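Local coordinates for proteasome protein (PDB 2P90) that is of unknown function but belongs to the PAC2 family, named after a proteasome assembly chaperone, and is probably related to such chaperones in fold, at residues G25-V30 with N134-Y139; A36-A41 with Y204-P209; V153-N158 with S195-H200. All coordinates share one frame; numbering follows the deposited sequence.

How the interactions relate
Interactions 1 and 3 are strand pairs of one mixed sheet, in which strands 27-33, 134-143, 194-202 and 153-157 lie side by side in that order. Their centres are about 11 Å apart, and the strands between them join directly: T135 O lies 2.8 Å from S195 N, a probable hydrogen bond. Interaction 2 brings together two loops that leave this sheet, one following strand 27-33 and the other strand 194-202. Its centre is about 21 Å from that of interaction 1 and about 17 Å from that of interaction 3. A36 still packs on Y139, with A36 CB 4.0 Å from Y139 CA. No active site or ligand is known to which the three could be referred.

Interaction 1: residues G25-V30 with N134-Y139; sequences GPTLIV and NTICLY
T27 meets N134 at the start, with T27 CA 3.3 Å from N134 O in a bent CA-H...O contact. The two strands run parallel, their axes 18° apart. L28 binds twice through its backbone: L28 N gives a hydrogen bond to N134 O, and L28 O accepts one from I136 N at 2.8 Å, bent only slightly (172° at the hydrogen). The L28 side chain runs beside that of T135 in the same direction, with L28 CB 4.0 Å from T135 OG1. I29 turns to the other face of the sheet. Its CG2, anti to the backbone N, runs obliquely across to L138 CD1, 3.9 Å off. V30 has the largest share of the contact. V30 N bonds to I136 O at 2.8 Å, approaching from a position tilted out of that carbonyl's plane, and V30 O takes the N-H of L138. CG2 of V30 reaches T135 CG2, while V30 CB rests 3.7 Å from C137 SG. A water donates to V30 O, 3.1 Å away, and to L138 O, so V30 O is gripped by both an amide and a water. L28, V30, T135 and C137 share one face, where helix 179-189 packs on V30, T135 and C137; helix 211-225 lies against T27, I29 and I136 on the other. Chemically, this is a parallel pair of strands in the middle of a mixed sheet, between two helical layers. The N and O of L28 and V30 make the four bonds across it, while I29 turns its backbone to strand 103-108. These bonds fix the register, and the side chains facing the helices are mostly, though not wholly, apolar.

Interaction 2: residues A36-A41 with Y204-P209; sequences ADAGHA and YVSASP
The imidazole of H40 is the flat group here, with P209 over one face and the carbonyl of A207 at an edge. P209 CG stands 4.0 Å above the ring plane, displaced toward the rim, and P209 CD makes an off-centre CH-pi contact. At the edge, H40 NE2 donates to A207 O at 3.0 Å, and the bond is nearly straight (169°). The oxygen lies almost in the ring plane, yet the ring nitrogen sits well above the plane of that carbonyl. H40 CG is anti to the carbonyl carbon (chi1 -58°), which turns the ring edge toward A207 O, in the type I beta turn V205-S208. Next to it the backbones meet: G39 N bonds to S206 O at 2.7 Å, and G39 CA sends a C-H toward S208 O, 3.2 Å away. G39 has a positive phi, as glycine readily accepts. A water donates to D37 O and, at a longer 3.3 Å, to S206 O, giving S206 O a second partner. A38 CB closes on S206 OG, whose own bond, a weak one, goes to P202 O. H40 takes the N-cap position of helix 41-52. A38 and S206 both rest on P142 of strand 134-143 and V201 of strand 194-202, and the paired loops sit beyond the C-terminal ends of strands 27-33 and 194-202, where helices 41-52 and 211-225 begin.

Interaction 3: residues V153-N158 with S195-H200; sequences VTAHGN and SGYTVH
T154 and H200 meet through side chains: T154 OG1 lies 3.0 Å from H200 NE2 in a hydrogen bond that either could donate. The two side chains cross at about a right angle, the hydroxyl lying at the imidazole edge, in its plane. T154 holds OG1 in the crowded position between the backbone N and the carbonyl carbon (chi1 52°), which brings the oxygen to the ring nitrogen and sets CG2 beside the imidazole as well. H156 makes the same choice (chi1 59°), folding its ring back over the neighbouring strand. There G196, having no side chain, offers its CA to the ring face, 4.1 Å from the centroid, in a CH-pi contact. On the other face of the sheet, V153 splits its branches: CG2 reaches V199 CB at 3.7 Å, and CG1 leans on Y197 CB. A155 CB touches Y197 CD1 at 3.8 Å, while the hydroxyl of Y197 is bonded to S224. Backbone bonds join T154 with T198 and H156 with G196, both antiparallel hydrogen-bonded pairs, T154 N lying 2.8 Å from T198 O. N81 of the second subunit bonds to A155 O, V83 of that subunit packs on H156, and G157 also makes backbone bonds to it. Within the chain, strand 153-157 is an outermost strand of the sheet, and strand 194-202 sits between it and strand 134-143. Helix 211-225 packs on V153 and V199, and helix 179-189 on H156.

Interaction 1: residues G25-V30 with N134-Y139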
# COMPACT_ATOMS: atom_id res chain seq x y z
N GLY B 25 -4.96 12.50 36.85
CA GLY B 25 -5.03 11.57 35.73
C GLY B 25 -3.67 11.22 35.13
O GLY B 25 -2.76 12.05 35.11
N PRO B 26 -3.55 9.99 34.58
CA PRO B 26 -2.29 9.61 33.93
C PRO B 26 -2.01 10.39 32.63
O PRO B 26 -2.90 11.02 32.07
CB PRO B 26 -2.49 8.12 33.65
CG PRO B 26 -3.98 8.01 33.45
CD PRO B 26 -4.56 8.92 34.49
N THR B 27 -0.76 10.38 32.21
CA THR B 27 -0.46 10.83 30.87
C THR B 27 -0.40 9.60 29.93
O THR B 27 -0.06 8.47 30.34
CB THR B 27 0.77 11.81 30.80
OG1 THR B 27 1.71 11.41 29.77
CG2 THR B 27 1.45 11.91 32.11
N LEU B 28 -0.79 9.84 28.68
CA LEU B 28 -0.72 8.81 27.66
C LEU B 28 0.51 9.05 26.79
O LEU B 28 0.72 10.16 26.30
CB LEU B 28 -1.99 8.78 26.83
CG LEU B 28 -2.02 7.84 25.59
CD1 LEU B 28 -1.99 6.37 25.96
CD2 LEU B 28 -3.24 8.15 24.75
N ILE B 29 1.27 7.99 26.57
CA ILE B 29 2.37 7.95 25.60
C ILE B 29 1.93 7.21 24.35
O ILE B 29 1.42 6.09 24.42
CB ILE B 29 3.59 7.26 26.24
CG1 ILE B 29 3.92 8.00 27.55
CG2 ILE B 29 4.79 7.21 25.27
CD1 ILE B 29 4.81 7.22 28.43
N VAL B 30 2.11 7.85 23.20
CA VAL B 30 1.74 7.29 21.95
C VAL B 30 3.06 7.00 21.21
O VAL B 30 3.80 7.92 20.83
CB VAL B 30 0.78 8.23 21.16
CG1 VAL B 30 0.60 7.76 19.72
CG2 VAL B 30 -0.58 8.36 21.85
N ASN B 134 -2.80 14.44 29.80
CA ASN B 134 -1.87 14.93 28.77
C ASN B 134 -1.44 13.79 27.84
O ASN B 134 -1.21 12.66 28.28
CB ASN B 134 -0.63 15.61 29.39
CG ASN B 134 0.30 16.25 28.34
OD1 ASN B 134 1.51 16.11 28.42
ND2 ASN B 134 -0.26 16.96 27.39
N THR B 135 -1.29 14.10 26.57
CA THR B 135 -0.88 13.08 25.61
C THR B 135 0.42 13.47 24.92
O THR B 135 0.56 14.59 24.44
CB THR B 135 -2.00 12.76 24.55
OG1 THR B 135 -3.17 12.29 25.22
CG2 THR B 135 -1.51 11.71 23.52
N ILE B 136 1.33 12.51 24.88
CA ILE B 136 2.61 12.68 24.24
C ILE B 136 2.88 11.64 23.16
O ILE B 136 3.01 10.47 23.46
CB ILE B 136 3.79 12.58 25.26
CG1 ILE B 136 3.55 13.51 26.47
CG2 ILE B 136 5.13 12.86 24.51
CD1 ILE B 136 4.73 13.55 27.49
N CYS B 137 3.00 12.12 21.92
CA CYS B 137 3.35 11.32 20.76
C CYS B 137 4.83 11.37 20.43
O CYS B 137 5.44 12.42 20.46
CB CYS B 137 2.55 11.80 19.56
SG CYS B 137 0.76 11.66 19.78
N LEU B 138 5.40 10.22 20.09
CA LEU B 138 6.83 10.12 19.87
C LEU B 138 7.18 9.96 18.39
O LEU B 138 6.49 9.24 17.68
CB LEU B 138 7.40 8.94 20.65
CG LEU B 138 7.05 8.87 22.14
CD1 LEU B 138 7.80 7.68 22.76
CD2 LEU B 138 7.32 10.20 22.90
N TYR B 139 8.24 10.66 17.96
CA TYR B 139 8.70 10.69 16.57
C TYR B 139 10.22 10.62 16.62
O TYR B 139 10.81 11.16 17.55
CB TYR B 139 8.30 12.01 15.92
CG TYR B 139 6.82 12.31 16.00
CD1 TYR B 139 5.97 11.90 14.97
CD2 TYR B 139 6.26 12.99 17.10
CE1 TYR B 139 4.63 12.13 15.03
CE2 TYR B 139 4.89 13.24 17.16
CZ TYR B 139 4.09 12.80 16.12
OH TYR B 139 2.73 12.99 16.09
O HOH W 1 3.93 7.76 17.77

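Interaction 2: residues A36-A41 with Y204-P209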
# COMPACT_ATOMS: atom_id res chain seq x y z
N ALA B 36 7.82 7.65 11.80
CA ALA B 36 9.09 8.34 12.07
C ALA B 36 9.98 7.45 12.94
O ALA B 36 9.96 7.52 14.19
CB ALA B 36 8.84 9.68 12.73
N ASP B 37 10.73 6.59 12.28
CA ASP B 37 11.44 5.51 13.00
C ASP B 37 12.98 5.54 12.92
O ASP B 37 13.62 4.48 13.05
CB ASP B 37 10.92 4.15 12.54
CG ASP B 37 9.40 4.00 12.76
OD1 ASP B 37 8.91 4.10 13.93
OD2 ASP B 37 8.71 3.78 11.73
N ALA B 38 13.54 6.74 12.70
CA ALA B 38 15.00 6.91 12.66
C ALA B 38 15.67 6.31 13.91
O ALA B 38 15.24 6.57 15.03
CB ALA B 38 15.37 8.37 12.50
N GLY B 39 16.68 5.47 13.70
CA GLY B 39 17.38 4.81 14.80
C GLY B 39 16.52 3.80 15.56
O GLY B 39 16.94 3.28 16.63
N HIS B 40 15.30 3.55 15.03
CA HIS B 40 14.35 2.58 15.59
C HIS B 40 13.88 3.02 16.96
O HIS B 40 13.51 2.19 17.79
CB HIS B 40 15.00 1.20 15.74
CG HIS B 40 15.52 0.65 14.47
ND1 HIS B 40 14.99 -0.46 13.87
CD2 HIS B 40 16.53 1.06 13.66
CE1 HIS B 40 15.63 -0.70 12.73
NE2 HIS B 40 16.57 0.21 12.59
N ALA B 41 13.90 4.34 17.17
CA ALA B 41 13.82 4.88 18.52
C ALA B 41 12.42 4.91 19.13
O ALA B 41 12.27 4.90 20.37
CB ALA B 41 14.50 6.26 18.58
N TYR B 204 22.91 9.66 8.87
CA TYR B 204 23.75 8.62 8.25
C TYR B 204 23.77 7.35 9.08
O TYR B 204 24.37 6.34 8.69
CB TYR B 204 25.17 9.15 8.01
CG TYR B 204 25.82 9.73 9.25
CD1 TYR B 204 25.58 11.06 9.62
CD2 TYR B 204 26.67 8.97 10.05
CE1 TYR B 204 26.17 11.61 10.75
CE2 TYR B 204 27.26 9.52 11.20
CZ TYR B 204 27.01 10.85 11.53
OH TYR B 204 27.56 11.42 12.66
N VAL B 205 23.13 7.42 10.25
CA VAL B 205 23.03 6.30 11.18
C VAL B 205 21.56 5.87 11.43
O VAL B 205 21.28 4.96 12.24
CB VAL B 205 23.77 6.68 12.50
CG1 VAL B 205 22.80 7.27 13.55
CG2 VAL B 205 24.52 5.49 13.02
N SER B 206 20.64 6.51 10.72
CA SER B 206 19.20 6.38 10.96
C SER B 206 18.58 5.01 10.68
O SER B 206 17.56 4.65 11.28
CB SER B 206 18.43 7.47 10.19
OG SER B 206 18.19 8.59 11.02
N ALA B 207 19.19 4.25 9.76
CA ALA B 207 18.73 2.91 9.39
C ALA B 207 19.04 1.81 10.39
O ALA B 207 18.46 0.76 10.31
CB ALA B 207 19.27 2.51 7.99
N SER B 208 19.96 2.05 11.31
CA SER B 208 20.34 1.07 12.35
C SER B 208 19.91 1.60 13.70
O SER B 208 19.74 2.80 13.85
CB SER B 208 21.86 0.86 12.38
OG SER B 208 22.35 0.51 11.10
N PRO B 209 19.70 0.70 14.68
CA PRO B 209 19.38 1.16 16.04
C PRO B 209 20.35 2.24 16.56
O PRO B 209 21.57 2.07 16.51
CB PRO B 209 19.47 -0.13 16.86
CG PRO B 209 19.05 -1.20 15.88
CD PRO B 209 19.69 -0.77 14.59
O HOH W 2 14.62 3.40 10.56

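Interaction 3: residues V153-N158 with S195-H200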
# COMPACT_ATOMS: atom_id res chain seq x y z
N VAL B 153 15.88 16.80 21.33
CA VAL B 153 14.46 16.58 21.17
C VAL B 153 13.76 17.94 21.00
O VAL B 153 13.95 18.86 21.80
CB VAL B 153 13.88 15.80 22.38
CG1 VAL B 153 12.34 15.95 22.47
CG2 VAL B 153 14.22 14.35 22.27
N THR B 154 12.95 18.05 19.96
CA THR B 154 12.11 19.24 19.79
C THR B 154 10.65 18.90 20.08
O THR B 154 10.26 17.74 20.01
CB THR B 154 12.29 19.88 18.40
OG1 THR B 154 12.11 18.89 17.41
CG2 THR B 154 13.68 20.46 18.24
N ALA B 155 9.85 19.89 20.43
CA ALA B 155 8.46 19.66 20.82
C ALA B 155 7.49 20.59 20.10
O ALA B 155 7.86 21.72 19.70
CB ALA B 155 8.28 19.73 22.35
N HIS B 156 6.27 20.06 19.87
CA HIS B 156 5.13 20.84 19.41
C HIS B 156 3.89 20.42 20.16
O HIS B 156 3.83 19.32 20.72
CB HIS B 156 4.95 20.78 17.89
CG HIS B 156 4.73 19.39 17.35
ND1 HIS B 156 3.54 18.71 17.48
CD2 HIS B 156 5.56 18.58 16.65
CE1 HIS B 156 3.65 17.52 16.91
NE2 HIS B 156 4.87 17.41 16.41
N GLY B 157 2.89 21.28 20.18
CA GLY B 157 1.69 21.03 20.97
C GLY B 157 1.38 22.17 21.93
O GLY B 157 1.87 23.30 21.76
N ASN B 158 0.56 21.88 22.94
CA ASN B 158 0.05 22.87 23.87
C ASN B 158 0.42 22.56 25.33
O ASN B 158 -0.06 23.22 26.25
CB ASN B 158 -1.48 23.05 23.69
CG ASN B 158 -2.28 21.80 24.09
OD1 ASN B 158 -1.77 20.91 24.79
ND2 ASN B 158 -3.54 21.74 23.66
N SER B 195 1.16 17.00 23.20
CA SER B 195 2.46 17.34 22.60
C SER B 195 3.04 16.17 21.79
O SER B 195 2.70 14.98 22.03
CB SER B 195 3.47 17.78 23.68
OG SER B 195 3.00 18.95 24.34
N GLY B 196 3.88 16.54 20.83
CA GLY B 196 4.65 15.60 20.04
C GLY B 196 6.12 15.88 20.24
O GLY B 196 6.58 17.01 20.05
N TYR B 197 6.86 14.84 20.66
CA TYR B 197 8.32 14.92 20.84
C TYR B 197 9.06 14.21 19.71
O TYR B 197 8.90 13.02 19.47
CB TYR B 197 8.79 14.34 22.18
CG TYR B 197 8.23 14.95 23.45
CD1 TYR B 197 7.55 16.19 23.45
CD2 TYR B 197 8.42 14.31 24.67
CE1 TYR B 197 7.04 16.75 24.66
CE2 TYR B 197 7.93 14.86 25.88
CZ TYR B 197 7.25 16.07 25.85
OH TYR B 197 6.76 16.56 27.03
N THR B 198 9.91 14.95 19.04
CA THR B 198 10.77 14.39 18.05
C THR B 198 12.23 14.41 18.52
O THR B 198 12.77 15.45 18.89
CB THR B 198 10.63 15.20 16.74
OG1 THR B 198 9.24 15.36 16.44
CG2 THR B 198 11.36 14.53 15.58
N VAL B 199 12.88 13.26 18.47
CA VAL B 199 14.29 13.16 18.76
C VAL B 199 15.00 13.23 17.40
O VAL B 199 14.47 12.73 16.40
CB VAL B 199 14.57 11.85 19.56
CG1 VAL B 199 14.29 10.59 18.70
CG2 VAL B 199 15.98 11.82 20.12
N HIS B 200 16.17 13.87 17.36
CA HIS B 200 16.91 14.09 16.12
C HIS B 200 18.03 13.09 16.04
O HIS B 200 18.84 13.02 16.95
CB HIS B 200 17.50 15.50 16.10
CG HIS B 200 16.47 16.57 16.06
ND1 HIS B 200 16.69 17.79 15.44
CD2 HIS B 200 15.20 16.61 16.52
CE1 HIS B 200 15.60 18.54 15.56
NE2 HIS B 200 14.68 17.83 16.19